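Local structure of methanogen homoaconitase large subunit (Methanocaldococcus jannaschii, 4KP2) at residues 69-74 against 104-109; 297-302 against 407-412. The protein forms the large subunit of a hydro-lyase with an iron-sulfur cluster that converts (R)-homocitrate through cis-homoaconitate to homoisocitrate in 2-oxosuberate biosynthesis. All coordinates share one frame; numbering follows the deposited sequence.

Contact 1. Residues 69-74 against 104-109; sequences DSVWNP and KRFGIK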
loop_
_atom_site.group_PDB
_atom_site.type_symbol
_atom_site.label_atom_id
_atom_site.label_comp_id
_atom_site.label_asym_id
_atom_site.label_seq_id
_atom_site.Cartn_x
_atom_site.Cartn_y
_atom_site.Cartn_z
ATOM N N ASP A 69 30.923 12.980 15.828
ATOM C CA ASP A 69 30.299 14.208 15.362
ATOM C C ASP A 69 30.405 14.320 13.847
ATOM O O ASP A 69 30.136 15.374 13.270
ATOM C CB ASP A 69 30.948 15.417 16.036
ATOM C CG ASP A 69 32.464 15.384 15.960
ATOM O OD1 ASP A 69 33.035 14.273 15.922
ATOM O OD2 ASP A 69 33.082 16.470 15.944
ATOM N N SER A 70 30.798 13.222 13.209
ATOM C CA SER A 70 30.968 13.196 11.764
ATOM C C SER A 70 30.976 11.768 11.235
ATOM O O SER A 70 31.372 10.838 11.938
ATOM C CB SER A 70 32.271 13.893 11.371
ATOM O OG SER A 70 33.391 13.217 11.919
ATOM N N VAL A 71 30.533 11.602 9.995
ATOM C CA VAL A 71 30.626 10.314 9.322
ATOM C C VAL A 71 31.938 10.255 8.554
ATOM O O VAL A 71 32.479 11.287 8.156
ATOM C CB VAL A 71 29.444 10.078 8.363
ATOM C CG1 VAL A 71 28.141 9.982 9.142
ATOM C CG2 VAL A 71 29.372 11.181 7.320
ATOM N N TRP A 72 32.454 9.047 8.352
ATOM C CA TRP A 72 33.757 8.889 7.719
ATOM C C TRP A 72 33.695 9.102 6.208
ATOM O O TRP A 72 34.571 9.740 5.634
ATOM C CB TRP A 72 34.375 7.529 8.067
ATOM C CG TRP A 72 34.249 6.491 6.993
ATOM C CD1 TRP A 72 35.201 6.135 6.084
ATOM C CD2 TRP A 72 33.104 5.676 6.715
ATOM N NE1 TRP A 72 34.723 5.146 5.259
ATOM C CE2 TRP A 72 33.436 4.847 5.627
ATOM C CE3 TRP A 72 31.832 5.564 7.285
ATOM C CZ2 TRP A 72 32.545 3.921 5.094
ATOM C CZ3 TRP A 72 30.946 4.644 6.754
ATOM C CH2 TRP A 72 31.307 3.835 5.670
ATOM N N ASN A 73 32.647 8.587 5.570
ATOM C CA ASN A 73 32.514 8.700 4.122
ATOM C C ASN A 73 31.060 8.580 3.681
ATOM O O ASN A 73 30.524 7.477 3.602
ATOM C CB ASN A 73 33.366 7.635 3.426
ATOM C CG ASN A 73 33.584 7.926 1.950
ATOM O OD1 ASN A 73 32.711 8.469 1.271
ATOM N ND2 ASN A 73 34.758 7.563 1.447
ATOM N N PRO A 74 30.420 9.723 3.387
ATOM C CA PRO A 74 29.021 9.784 2.950
ATOM C C PRO A 74 28.771 8.989 1.672
ATOM O O PRO A 74 27.695 8.411 1.513
ATOM C CB PRO A 74 28.806 11.276 2.680
ATOM C CG PRO A 74 29.816 11.964 3.524
ATOM C CD PRO A 74 31.015 11.065 3.512
ATOM N N LYS A 104 20.377 14.755 5.703
ATOM C CA LYS A 104 20.536 16.179 5.436
ATOM C C LYS A 104 21.826 16.712 6.050
ATOM O O LYS A 104 22.541 17.500 5.430
ATOM C CB LYS A 104 19.342 16.957 5.989
ATOM C CG LYS A 104 19.115 18.300 5.321
ATOM C CD LYS A 104 18.612 18.140 3.891
ATOM C CE LYS A 104 17.121 17.813 3.839
ATOM N NZ LYS A 104 16.804 16.394 4.174
ATOM N N ARG A 105 22.116 16.274 7.270
ATOM C CA ARG A 105 23.295 16.735 7.997
ATOM C C ARG A 105 24.599 16.286 7.346
ATOM O O ARG A 105 25.464 17.107 7.040
ATOM C CB ARG A 105 23.250 16.253 9.450
ATOM C CG ARG A 105 24.557 16.422 10.206
ATOM C CD ARG A 105 24.930 17.887 10.350
ATOM N NE ARG A 105 26.296 18.057 10.836
ATOM C CZ ARG A 105 27.366 18.103 10.049
ATOM N NH1 ARG A 105 27.230 17.991 8.734
ATOM N NH2 ARG A 105 28.574 18.260 10.574
ATOM N N PHE A 106 24.737 14.981 7.137
ATOM C CA PHE A 106 25.993 14.418 6.655
ATOM C C PHE A 106 26.058 14.316 5.134
ATOM O O PHE A 106 27.024 13.787 4.583
ATOM C CB PHE A 106 26.243 13.053 7.296
ATOM C CG PHE A 106 26.303 13.095 8.797
ATOM C CD1 PHE A 106 27.462 13.485 9.445
ATOM C CD2 PHE A 106 25.200 12.746 9.559
ATOM C CE1 PHE A 106 27.521 13.525 10.826
ATOM C CE2 PHE A 106 25.253 12.784 10.939
ATOM C CZ PHE A 106 26.416 13.175 11.573
ATOM N N GLY A 107 25.029 14.824 4.462
ATOM C CA GLY A 107 25.008 14.875 3.011
ATOM C C GLY A 107 25.044 13.517 2.337
ATOM O O GLY A 107 25.796 13.302 1.387
ATOM N N ILE A 108 24.225 12.594 2.831
ATOM C CA ILE A 108 24.148 11.260 2.251
ATOM C C ILE A 108 23.462 11.315 0.893
ATOM O O ILE A 108 22.233 11.298 0.806
ATOM C CB ILE A 108 23.384 10.290 3.167
ATOM C CG1 ILE A 108 23.956 10.335 4.583
ATOM C CG2 ILE A 108 23.439 8.875 2.612
ATOM C CD1 ILE A 108 25.409 9.924 4.667
ATOM N N LYS A 109 24.261 11.389 -0.166
ATOM C CA LYS A 109 23.729 11.463 -1.522
ATOM C C LYS A 109 23.057 10.157 -1.926
ATOM O O LYS A 109 22.088 10.155 -2.686
ATOM C CB LYS A 109 24.832 11.820 -2.516
ATOM C CG LYS A 109 25.423 13.203 -2.306
ATOM C CD LYS A 109 26.452 13.531 -3.373
ATOM C CE LYS A 109 27.028 14.920 -3.172
ATOM N NZ LYS A 109 28.023 15.253 -4.225
#

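Contact 2. Residues 297-302 against 407-412; sequences VPHHPD and NFKGRM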
loop_
_atom_site.group_PDB
_atom_site.type_symbol
_atom_site.label_atom_id
_atom_site.label_comp_id
_atom_site.label_asym_id
_atom_site.label_seq_id
_atom_site.Cartn_x
_atom_site.Cartn_y
_atom_site.Cartn_z
ATOM N N VAL A 297 6.739 -25.094 7.491
ATOM C CA VAL A 297 5.614 -25.034 8.419
ATOM C C VAL A 297 5.995 -24.302 9.710
ATOM O O VAL A 297 7.177 -24.223 10.052
ATOM C CB VAL A 297 5.089 -26.451 8.747
ATOM C CG1 VAL A 297 4.788 -27.212 7.463
ATOM C CG2 VAL A 297 6.087 -27.214 9.604
ATOM N N PRO A 298 4.994 -23.750 10.421
ATOM C CA PRO A 298 5.214 -23.067 11.702
ATOM C C PRO A 298 5.962 -23.935 12.712
ATOM O O PRO A 298 5.796 -25.155 12.700
ATOM C CB PRO A 298 3.790 -22.809 12.199
ATOM C CG PRO A 298 2.992 -22.674 10.966
ATOM C CD PRO A 298 3.594 -23.627 9.974
ATOM N N HIS A 299 6.769 -23.318 13.574
ATOM C CA HIS A 299 6.953 -21.869 13.583
ATOM C C HIS A 299 8.411 -21.491 13.353
ATOM O O HIS A 299 8.904 -20.519 13.924
ATOM C CB HIS A 299 6.480 -21.276 14.911
ATOM C CG HIS A 299 5.024 -21.484 15.185
ATOM N ND1 HIS A 299 4.058 -20.575 14.813
ATOM C CD2 HIS A 299 4.368 -22.497 15.801
ATOM C CE1 HIS A 299 2.870 -21.019 15.184
ATOM N NE2 HIS A 299 3.031 -22.184 15.785
ATOM N N HIS A 300 9.101 -22.265 12.522
ATOM C CA HIS A 300 10.513 -22.019 12.258
ATOM C C HIS A 300 10.868 -22.321 10.806
ATOM O O HIS A 300 10.276 -23.208 10.191
ATOM C CB HIS A 300 11.385 -22.852 13.198
ATOM C CG HIS A 300 11.177 -22.547 14.650
ATOM N ND1 HIS A 300 10.213 -23.172 15.409
ATOM C CD2 HIS A 300 11.808 -21.682 15.477
ATOM C CE1 HIS A 300 10.259 -22.707 16.646
ATOM N NE2 HIS A 300 11.218 -21.801 16.713
ATOM N N PRO A 301 11.843 -21.578 10.254
ATOM C CA PRO A 301 12.290 -21.772 8.870
ATOM C C PRO A 301 12.927 -23.140 8.640
ATOM O O PRO A 301 13.082 -23.543 7.487
ATOM C CB PRO A 301 13.342 -20.674 8.685
ATOM C CG PRO A 301 13.008 -19.646 9.707
ATOM C CD PRO A 301 12.494 -20.416 10.882
ATOM N N ASP A 302 13.294 -23.840 9.709
ATOM C CA ASP A 302 13.913 -25.156 9.565
ATOM C C ASP A 302 12.897 -26.301 9.636
ATOM O O ASP A 302 13.213 -27.398 10.098
ATOM C CB ASP A 302 15.052 -25.358 10.572
ATOM C CG ASP A 302 14.556 -25.581 11.984
ATOM O OD1 ASP A 302 13.506 -25.012 12.347
ATOM O OD2 ASP A 302 15.219 -26.332 12.734
ATOM N N ASN A 407 9.419 -17.135 9.985
ATOM C CA ASN A 407 8.339 -18.089 10.192
ATOM C C ASN A 407 7.926 -18.158 11.660
ATOM O O ASN A 407 7.071 -18.955 12.045
ATOM C CB ASN A 407 8.781 -19.469 9.701
ATOM C CG ASN A 407 7.630 -20.440 9.571
ATOM O OD1 ASN A 407 6.471 -20.036 9.509
ATOM N ND2 ASN A 407 7.943 -21.729 9.530
ATOM N N PHE A 408 8.533 -17.301 12.471
ATOM C CA PHE A 408 8.386 -17.359 13.922
ATOM C C PHE A 408 6.967 -17.080 14.420
ATOM O O PHE A 408 6.171 -16.426 13.745
ATOM C CB PHE A 408 9.389 -16.415 14.583
ATOM C CG PHE A 408 10.808 -16.659 14.156
ATOM C CD1 PHE A 408 11.285 -17.950 14.001
ATOM C CD2 PHE A 408 11.658 -15.600 13.892
ATOM C CE1 PHE A 408 12.587 -18.179 13.604
ATOM C CE2 PHE A 408 12.961 -15.821 13.493
ATOM C CZ PHE A 408 13.427 -17.113 13.348
ATOM N N LYS A 409 6.667 -17.589 15.611
ATOM C CA LYS A 409 5.332 -17.495 16.190
ATOM C C LYS A 409 4.938 -16.058 16.516
ATOM O O LYS A 409 5.601 -15.385 17.304
ATOM C CB LYS A 409 5.248 -18.360 17.451
ATOM C CG LYS A 409 3.858 -18.449 18.056
ATOM C CD LYS A 409 3.857 -19.328 19.298
ATOM C CE LYS A 409 4.358 -20.730 18.984
ATOM N NZ LYS A 409 4.403 -21.594 20.197
ATOM N N GLY A 410 3.848 -15.599 15.908
ATOM C CA GLY A 410 3.348 -14.257 16.144
ATOM C C GLY A 410 4.167 -13.197 15.437
ATOM O O GLY A 410 4.302 -12.075 15.928
ATOM N N ARG A 411 4.712 -13.551 14.279
ATOM C CA ARG A 411 5.560 -12.637 13.523
ATOM C C ARG A 411 4.738 -11.606 12.753
ATOM O O ARG A 411 5.086 -10.424 12.719
ATOM C CB ARG A 411 6.456 -13.415 12.558
ATOM C CG ARG A 411 7.408 -12.541 11.762
ATOM C CD ARG A 411 8.843 -12.697 12.235
ATOM N NE ARG A 411 8.984 -12.507 13.676
ATOM C CZ ARG A 411 10.152 -12.429 14.305
ATOM N NH1 ARG A 411 11.282 -12.515 13.617
ATOM N NH2 ARG A 411 10.192 -12.259 15.618
ATOM N N MET A 412 3.649 -12.056 12.140
ATOM C CA MET A 412 2.809 -11.173 11.336
ATOM C C MET A 412 1.578 -10.673 12.086
ATOM O O MET A 412 0.606 -10.240 11.468
ATOM C CB MET A 412 2.382 -11.862 10.039
ATOM C CG MET A 412 3.484 -11.985 9.008
ATOM S SD MET A 412 2.875 -12.614 7.432
ATOM C CE MET A 412 4.376 -12.585 6.460
#

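Contact 1. Residues 69-74 against 104-109
V71 lays its CG1 methyl over one face of the F106 ring, 3.8 Å from CG1 to the ring centroid and 20° off the ring normal, a CH-pi contact displaced toward the CG–CD1 side. Its second methyl, CG2, stands above the same face but beyond the rim, 3.6 Å from CB of F106. On the opposite face lies CG of R105, the preceding residue on the helix, and the ring is thus sandwiched between a valine methyl and the aliphatic part of an arginine. At the ring edge, CE1 of F106 meets CA of S70 at 3.6 Å. The first torsion of F106 (chi1 -59°) sets CG beside the backbone N and carries the ring up against V71 and S70.

P74 works farther along. Its CG sits 3.5 Å from the backbone O of F106, and its CA is 4.0 Å from CD1 of I108. Proline, with no backbone N-H to satisfy and a compact ring, can lie directly against that peptide oxygen, while the longer isoleucine reaches both P74 and the strand behind it. G107 leaves the helix with positive phi (63°), a conformation that glycine adopts without strain. No hydrogen bond joins the two segments, and the contact rests mainly on apolar packing. F102 and L64 extend the apolar patch under V71, and I108 touches I77 and V79. The arrangement is that of an alpha/beta layer at its surface, where the connection from helix 57-67 to strand 77-80 packs on the end of helix 90-106 beside the parallel sheet.

Contact 2. Residues 297-302 against 407-412
N407 reaches its side-chain amide into the bend of 297-302, between the carbonyl oxygens of V297 and H300, and ND2 gives a hydrogen bond to O of H300 at 2.8 Å and a weak one to O of V297 at 2.7 Å. The H300 oxygen lies close to the amide plane of N407, yet ND2 stands above the carbonyl plane of H300. With CG anti to the backbone N (chi1 -166°), the amide extends straight into this bend, where the peptide bond before H299 is cis. With an alanine here, the carbonyls of V297 and H300 would probably lose the donor they share, and the bend would be less firmly fixed. Next to CB of N407, CD of P301 packs 3.5 Å from CE1 of F408, and CA of F408 makes a CA-H...O contact with O of H299.

The outer, solvent-facing side is looser. K409 bends at chi3 (-58°) and lays CE over one face of the H299 ring, 3.8 Å from its centroid; CB of P298 covers the opposite face. A long flexible chain suits this outer edge, since its methylenes can pack on a flat ring. H300 and F408 meet only obliquely, their planes at 65°. Residues 408-411 form a type II beta turn. With F408 about 10 Å, side chain to side chain, from the predicted [4Fe-4S] ligand C386, this loop-to-loop junction is consistent with a place near the cluster site of the aconitase fold.

How the contacts relate
Contact 1 and contact 2 lie 38 Å apart between centres, with nearest atoms about 27 Å from each other, and they do not touch. They follow one another along the chain: contact 1 is complete by residue 109, well before contact 2 opens at 297. Each lies beside a different parallel sheet of the same strand order, 3-2-1-4-5. Contact 1 packs near strands 77-80 and 111-112 of the first, whereas residues 407-412 lie in the loop between strands 399-402 and 418-421 of the second. Contact 1 is therefore local packing at the surface, while contact 2 joins segments 105 residues apart, bringing the loop between strands 294-296 and 304-306 against that later loop.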